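High-affinity zinc uptake system protein znuA (PDB 3MFQ) binds zinc and probably delivers it, as the solute-binding component of an ABC-type metal uptake system, to the membrane transporter. Local coordinates at residues Lys140-Ala143 against Gln144-Asp147. Sequence-based numbering, arbitrary orientation.
Sequences KYQA and QLDD
Tyr-141 and Leu-145 pack against each other one turn apart on the inner side of an amphipathic alpha-helix, 131-156, which packs beside helices 109-123 and 266-281. The tyrosine's CG lies anti to its own backbone N (chi1 -172°), which swings the ring along the helix beside the next turn. There the leucine meets one ring face in a CH-pi contact: Leu-145 CG sits 4.2 Å from the ring centroid of Tyr-141, offset toward the rim, and Leu-145 CD2 lies 3.8 Å from Tyr-141 CZ. Leucine suits this buried place because its branched end offers apolar C-H groups to the ring, the methyls following its CD2-CE2-CZ side. The ring edge is taken by Gln-144, whose NE2 lies in the ring plane 3.3 Å from CD1 of Tyr-141, with the amide turned 77° against the ring. Tyr-141 also touches Phe-266, Ile-267, Tyr-112 and Val-116, and Asp-18 and Gln-22 of helix 14-24, a mixed setting consistent with an apolar ring bearing a polar end. Farther round towards solvent, the extended chain of exposed Lys-140 passes Gln-144 obliquely, Lys-140 CE 3.6 Å from Gln-144 OE1, while its charged end extends beyond. Asp-146 sends OD2 to a salt bridge with Lys-113 of helix 109-123, tying the two helices together through charge. Successive i to i+4 backbone bonds hold these residues in step. The straightest joins Asp-147 N to Ala-143 O, at 2.9 Å with an N-H...O angle of 172°.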
loop_
_atom_site.group_PDB
_atom_site.type_symbol
_atom_site.label_atom_id
_atom_site.label_comp_id
_atom_site.label_asym_id
_atom_site.label_seq_id
_atom_site.Cartn_x
_atom_site.Cartn_y
_atom_site.Cartn_z
ATOM N N LYS A 140 -15.247 -8.238 -13.645
ATOM C CA LYS A 140 -15.528 -9.045 -12.464
ATOM C C LYS A 140 -14.718 -8.584 -11.254
ATOM O O LYS A 140 -15.193 -8.649 -10.122
ATOM C CB LYS A 140 -15.256 -10.523 -12.740
ATOM C CG LYS A 140 -15.465 -11.415 -11.528
ATOM C CD LYS A 140 -15.083 -12.857 -11.822
ATOM C CE LYS A 140 -15.240 -13.729 -10.586
ATOM N NZ LYS A 140 -14.931 -15.156 -10.873
ATOM N N TYR A 141 -13.496 -8.119 -11.493
ATOM C CA TYR A 141 -12.647 -7.653 -10.401
ATOM C C TYR A 141 -13.008 -6.228 -9.991
ATOM O O TYR A 141 -12.926 -5.873 -8.815
ATOM C CB TYR A 141 -11.165 -7.756 -10.769
ATOM C CG TYR A 141 -10.226 -7.469 -9.614
ATOM C CD1 TYR A 141 -10.297 -8.204 -8.437
ATOM C CD2 TYR A 141 -9.263 -6.472 -9.703
ATOM C CE1 TYR A 141 -9.441 -7.948 -7.379
ATOM C CE2 TYR A 141 -8.403 -6.209 -8.651
ATOM C CZ TYR A 141 -8.495 -6.950 -7.493
ATOM O OH TYR A 141 -7.639 -6.689 -6.450
ATOM N N GLN A 142 -13.407 -5.411 -10.960
ATOM C CA GLN A 142 -13.878 -4.067 -10.657
ATOM C C GLN A 142 -15.061 -4.145 -9.702
ATOM O O GLN A 142 -15.125 -3.420 -8.710
ATOM C CB GLN A 142 -14.283 -3.327 -11.933
ATOM C CG GLN A 142 -13.123 -2.935 -12.833
ATOM C CD GLN A 142 -12.278 -1.810 -12.259
ATOM O OE1 GLN A 142 -11.447 -1.229 -12.957
ATOM N NE2 GLN A 142 -12.487 -1.497 -10.986
ATOM N N ALA A 143 -15.994 -5.039 -10.011
ATOM C CA ALA A 143 -17.176 -5.235 -9.185
ATOM C C ALA A 143 -16.795 -5.754 -7.807
ATOM O O ALA A 143 -17.418 -5.397 -6.810
ATOM C CB ALA A 143 -18.142 -6.186 -9.859
ATOM N N GLN A 144 -15.778 -6.607 -7.756
ATOM C CA GLN A 144 -15.300 -7.140 -6.486
ATOM C C GLN A 144 -14.700 -6.028 -5.641
ATOM O O GLN A 144 -14.820 -6.034 -4.415
ATOM C CB GLN A 144 -14.271 -8.246 -6.713
ATOM C CG GLN A 144 -14.860 -9.533 -7.256
ATOM C CD GLN A 144 -13.813 -10.603 -7.466
ATOM O OE1 GLN A 144 -14.130 -11.738 -7.814
ATOM N NE2 GLN A 144 -12.553 -10.245 -7.253
ATOM N N LEU A 145 -14.054 -5.075 -6.305
ATOM C CA LEU A 145 -13.515 -3.906 -5.625
ATOM C C LEU A 145 -14.661 -3.030 -5.131
ATOM O O LEU A 145 -14.579 -2.433 -4.060
ATOM C CB LEU A 145 -12.593 -3.120 -6.557
ATOM C CG LEU A 145 -11.314 -3.836 -7.004
ATOM C CD1 LEU A 145 -10.605 -3.060 -8.103
ATOM C CD2 LEU A 145 -10.387 -4.066 -5.824
ATOM N N ASP A 146 -15.733 -2.968 -5.915
ATOM C CA ASP A 146 -16.935 -2.235 -5.525
ATOM C C ASP A 146 -17.525 -2.811 -4.241
ATOM O O ASP A 146 -17.732 -2.093 -3.261
ATOM C CB ASP A 146 -17.981 -2.284 -6.641
ATOM C CG ASP A 146 -17.505 -1.624 -7.917
ATOM O OD1 ASP A 146 -18.060 -1.930 -8.992
ATOM O OD2 ASP A 146 -16.573 -0.798 -7.847
ATOM N N ASP A 147 -17.800 -4.111 -4.260
ATOM C CA ASP A 147 -18.330 -4.808 -3.094
ATOM C C ASP A 147 -17.412 -4.601 -1.898
ATOM O O ASP A 147 -17.873 -4.416 -0.771
ATOM C CB ASP A 147 -18.475 -6.303 -3.388
ATOM C CG ASP A 147 -19.337 -6.580 -4.606
ATOM O OD1 ASP A 147 -19.301 -7.721 -5.111
ATOM O OD2 ASP A 147 -20.049 -5.660 -5.061
#